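Local atomic coordinates of DNA polymerase III subunit beta (Deinococcus radiodurans, PDB entry 4TRT), a protein that probably encircles DNA as a ring-shaped head-to-tail homodimer and tethers DNA polymerases and other proteins to it, conferring processivity. Residues S170-A182 against G349-R361. Residues are numbered along the deposited sequence; the frame is centred on the assembly and turned at random.
Sequences SDGYRVAIRDFPA and GGGGYMAVMVTLR. Unlike the reference sequence in segment 349-361: Gly349 (reference Trp), Gly351 (reference Arg), Gly352 (reference Arg), Tyr353 (reference Val), Met354 (reference Tyr), Ala355 (reference Gly), Val356 (reference Gly), Met357 (reference His), Val358 (reference Gly), Thr359 (reference His), Leu360 (reference Ala), Arg361 (reference Ala).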
# COMPACT_ATOMS: atom_id res chain seq x y z
N SER A 170 2.24 -28.51 -7.93
CA SER A 170 2.22 -28.65 -9.36
C SER A 170 0.83 -28.40 -9.93
O SER A 170 -0.18 -28.50 -9.23
CB SER A 170 2.68 -30.07 -9.75
OG SER A 170 2.70 -30.24 -11.15
N ASP A 171 0.80 -28.05 -11.21
CA ASP A 171 -0.44 -28.04 -12.00
C ASP A 171 -0.43 -29.15 -13.06
O ASP A 171 -1.20 -29.09 -14.00
CB ASP A 171 -0.62 -26.68 -12.68
CG ASP A 171 0.55 -26.31 -13.61
OD1 ASP A 171 1.32 -27.18 -14.06
OD2 ASP A 171 0.70 -25.11 -13.89
N GLY A 172 0.43 -30.15 -12.90
CA GLY A 172 0.58 -31.24 -13.88
C GLY A 172 1.66 -30.98 -14.92
O GLY A 172 2.06 -31.89 -15.66
N TYR A 173 2.12 -29.74 -15.00
CA TYR A 173 3.11 -29.32 -16.00
C TYR A 173 4.32 -28.68 -15.31
O TYR A 173 5.42 -29.25 -15.34
CB TYR A 173 2.48 -28.35 -17.00
CG TYR A 173 1.29 -28.92 -17.72
CD1 TYR A 173 0.01 -28.84 -17.17
CD2 TYR A 173 1.42 -29.53 -18.96
CE1 TYR A 173 -1.10 -29.36 -17.83
CE2 TYR A 173 0.33 -30.06 -19.63
CZ TYR A 173 -0.93 -29.98 -19.06
OH TYR A 173 -2.02 -30.49 -19.73
N ARG A 174 4.12 -27.52 -14.68
CA ARG A 174 5.18 -26.98 -13.81
C ARG A 174 5.14 -27.63 -12.44
O ARG A 174 4.10 -28.07 -11.98
CB ARG A 174 5.13 -25.46 -13.69
CG ARG A 174 3.90 -24.89 -13.02
CD ARG A 174 4.04 -23.39 -12.97
NE ARG A 174 2.88 -22.70 -12.42
CZ ARG A 174 2.89 -21.42 -12.04
NH1 ARG A 174 4.00 -20.70 -12.12
NH2 ARG A 174 1.80 -20.86 -11.55
N VAL A 175 6.30 -27.65 -11.78
CA VAL A 175 6.47 -28.29 -10.50
C VAL A 175 7.39 -27.41 -9.66
O VAL A 175 8.35 -26.82 -10.19
CB VAL A 175 7.14 -29.68 -10.64
CG1 VAL A 175 7.03 -30.43 -9.32
CG2 VAL A 175 6.52 -30.49 -11.78
N ALA A 176 7.11 -27.33 -8.37
CA ALA A 176 8.00 -26.68 -7.41
C ALA A 176 8.21 -27.65 -6.27
O ALA A 176 7.24 -28.24 -5.77
CB ALA A 176 7.39 -25.38 -6.91
N ILE A 177 9.47 -27.80 -5.87
CA ILE A 177 9.90 -28.75 -4.84
C ILE A 177 10.86 -28.04 -3.89
O ILE A 177 11.72 -27.28 -4.33
CB ILE A 177 10.67 -29.93 -5.48
CG1 ILE A 177 9.76 -30.71 -6.43
CG2 ILE A 177 11.29 -30.86 -4.42
CD1 ILE A 177 10.53 -31.65 -7.33
N ARG A 178 10.69 -28.26 -2.59
CA ARG A 178 11.72 -27.90 -1.64
C ARG A 178 11.90 -29.00 -0.59
O ARG A 178 10.93 -29.41 0.04
CB ARG A 178 11.43 -26.57 -0.96
CG ARG A 178 12.62 -26.08 -0.14
CD ARG A 178 12.86 -24.59 -0.26
NE ARG A 178 14.17 -24.22 0.27
CZ ARG A 178 14.67 -22.99 0.25
NH1 ARG A 178 13.99 -21.99 -0.29
NH2 ARG A 178 15.88 -22.77 0.76
N ASP A 179 13.13 -29.47 -0.46
CA ASP A 179 13.55 -30.43 0.57
C ASP A 179 14.02 -29.65 1.77
O ASP A 179 14.64 -28.60 1.62
CB ASP A 179 14.72 -31.30 0.07
CG ASP A 179 14.28 -32.32 -0.97
OD1 ASP A 179 13.26 -33.01 -0.74
OD2 ASP A 179 14.93 -32.44 -2.02
N PHE A 180 13.72 -30.15 2.97
CA PHE A 180 14.13 -29.50 4.20
C PHE A 180 14.34 -30.52 5.34
O PHE A 180 13.79 -31.61 5.30
CB PHE A 180 13.09 -28.43 4.58
CG PHE A 180 11.70 -28.97 4.82
CD1 PHE A 180 10.85 -29.23 3.77
CD2 PHE A 180 11.25 -29.19 6.12
CE1 PHE A 180 9.57 -29.73 3.99
CE2 PHE A 180 9.97 -29.68 6.36
CZ PHE A 180 9.12 -29.95 5.29
N PRO A 181 15.16 -30.17 6.36
CA PRO A 181 15.38 -31.08 7.50
C PRO A 181 14.10 -31.44 8.26
O PRO A 181 13.24 -30.58 8.48
CB PRO A 181 16.33 -30.29 8.42
CG PRO A 181 16.95 -29.25 7.55
CD PRO A 181 15.95 -28.93 6.49
N ALA A 182 13.99 -32.70 8.67
CA ALA A 182 12.82 -33.16 9.40
C ALA A 182 13.21 -34.15 10.50
O ALA A 182 14.18 -34.91 10.36
CB ALA A 182 11.82 -33.78 8.44
N GLY A 349 21.79 -27.22 -6.68
CA GLY A 349 20.56 -27.50 -5.95
C GLY A 349 20.64 -27.13 -4.48
O GLY A 349 19.86 -27.62 -3.66
N GLY A 350 21.59 -26.26 -4.14
CA GLY A 350 21.84 -25.91 -2.74
C GLY A 350 20.60 -25.28 -2.13
O GLY A 350 19.90 -24.53 -2.80
N GLY A 351 20.31 -25.62 -0.87
CA GLY A 351 19.14 -25.08 -0.17
C GLY A 351 17.92 -25.98 -0.33
O GLY A 351 16.96 -25.85 0.41
N GLY A 352 17.95 -26.88 -1.33
CA GLY A 352 16.95 -27.91 -1.50
C GLY A 352 15.82 -27.56 -2.46
O GLY A 352 14.87 -28.34 -2.58
N TYR A 353 15.91 -26.42 -3.15
CA TYR A 353 14.81 -25.93 -4.03
C TYR A 353 15.01 -26.28 -5.48
O TYR A 353 16.10 -26.23 -5.97
CB TYR A 353 14.63 -24.42 -3.92
CG TYR A 353 13.62 -23.83 -4.91
CD1 TYR A 353 12.25 -23.97 -4.71
CD2 TYR A 353 14.05 -23.16 -6.04
CE1 TYR A 353 11.34 -23.42 -5.61
CE2 TYR A 353 13.14 -22.61 -6.95
CZ TYR A 353 11.79 -22.75 -6.73
OH TYR A 353 10.89 -22.20 -7.61
N MET A 354 13.91 -26.59 -6.18
CA MET A 354 13.97 -26.87 -7.60
C MET A 354 12.62 -26.53 -8.22
O MET A 354 11.58 -26.85 -7.65
CB MET A 354 14.27 -28.35 -7.75
CG MET A 354 14.36 -28.89 -9.15
SD MET A 354 14.30 -30.70 -9.07
CE MET A 354 15.20 -31.05 -7.58
N ALA A 355 12.66 -25.89 -9.38
CA ALA A 355 11.46 -25.59 -10.17
C ALA A 355 11.59 -26.31 -11.51
O ALA A 355 12.66 -26.31 -12.12
CB ALA A 355 11.33 -24.09 -10.42
N VAL A 356 10.50 -26.92 -11.96
CA VAL A 356 10.41 -27.45 -13.31
C VAL A 356 9.45 -26.57 -14.07
O VAL A 356 8.33 -26.30 -13.61
CB VAL A 356 9.91 -28.91 -13.33
CG1 VAL A 356 9.75 -29.42 -14.78
CG2 VAL A 356 10.86 -29.80 -12.54
N MET A 357 9.91 -26.10 -15.22
CA MET A 357 9.17 -25.21 -16.11
C MET A 357 8.92 -25.90 -17.43
O MET A 357 9.83 -26.53 -17.97
CB MET A 357 10.03 -24.00 -16.43
CG MET A 357 10.15 -22.98 -15.32
SD MET A 357 9.09 -21.55 -15.54
CE MET A 357 8.73 -21.41 -17.30
N VAL A 358 7.72 -25.75 -17.97
CA VAL A 358 7.43 -26.15 -19.33
C VAL A 358 7.58 -24.97 -20.29
O VAL A 358 7.46 -23.83 -19.88
CB VAL A 358 6.01 -26.75 -19.44
CG1 VAL A 358 5.88 -27.94 -18.49
CG2 VAL A 358 4.93 -25.69 -19.19
N THR A 359 7.89 -25.26 -21.56
CA THR A 359 7.97 -24.22 -22.59
C THR A 359 6.56 -23.89 -23.13
O THR A 359 5.64 -24.68 -22.95
CB THR A 359 8.90 -24.64 -23.77
OG1 THR A 359 8.47 -25.88 -24.33
CG2 THR A 359 10.34 -24.78 -23.30
N LEU A 360 6.41 -22.73 -23.76
CA LEU A 360 5.18 -22.39 -24.50
C LEU A 360 5.17 -23.12 -25.84
O LEU A 360 6.22 -23.28 -26.46
CB LEU A 360 5.09 -20.88 -24.74
CG LEU A 360 4.96 -20.00 -23.49
CD1 LEU A 360 5.11 -18.51 -23.83
CD2 LEU A 360 3.62 -20.22 -22.79
N ARG A 361 4.00 -23.59 -26.27
CA ARG A 361 3.92 -24.44 -27.46
C ARG A 361 4.19 -23.64 -28.73
O ARG A 361 3.63 -22.57 -28.89
CB ARG A 361 2.54 -25.10 -27.58
CG ARG A 361 2.18 -26.12 -26.50
CD ARG A 361 3.24 -27.21 -26.30
NE ARG A 361 4.07 -26.98 -25.11
CZ ARG A 361 5.14 -27.70 -24.76
NH1 ARG A 361 5.58 -28.71 -25.51
NH2 ARG A 361 5.79 -27.38 -23.65
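Over one face of the Arg178 guanidinium lies CB of Tyr353, while the carbonyl of Gly351 sits at its edge, near the plane. The Arg178 and Tyr353 side chains cross at about a right angle, their flat groups inclined by 51°. Arg178 NE reaches Gly351 O at 3.2 Å from above the carbonyl plane, and NH2 adds a weak bond to the same oxygen; a bend at chi2 (139°) sends the group out alongside Gly351, and NH1 goes to Ser139. Ala355 N lies over one face of the Tyr353 ring, offset toward the rim, and the ring's CD1 stands 3.4 Å from Ile177 O. The backbones illustrate regular antiparallel pairing: Val175 with Val356 and Ile177 with Met354 are hydrogen-bonded pairs, Ala176–Ala355 and Arg178–Tyr353 non-hydrogen-bonded ones. Asp179 N extends the ladder to Gly352 O (3.0 Å). On the sheet face away from Arg178, Val175 and Val356 lie side by side, CB to CB 3.9 Å, and Ile177 CD1 approaches Met354 SD. Through this edge-to-edge union the sheets of the clamp's central and C-terminal domains become continuous, strand 164-170 flanking one partner and strand 342-346 the other. Helices 130-140 and 317-324 pack on the face bearing Ala176 and Ala355, where Tyr353 OH meets Tyr142 and Ala323 O.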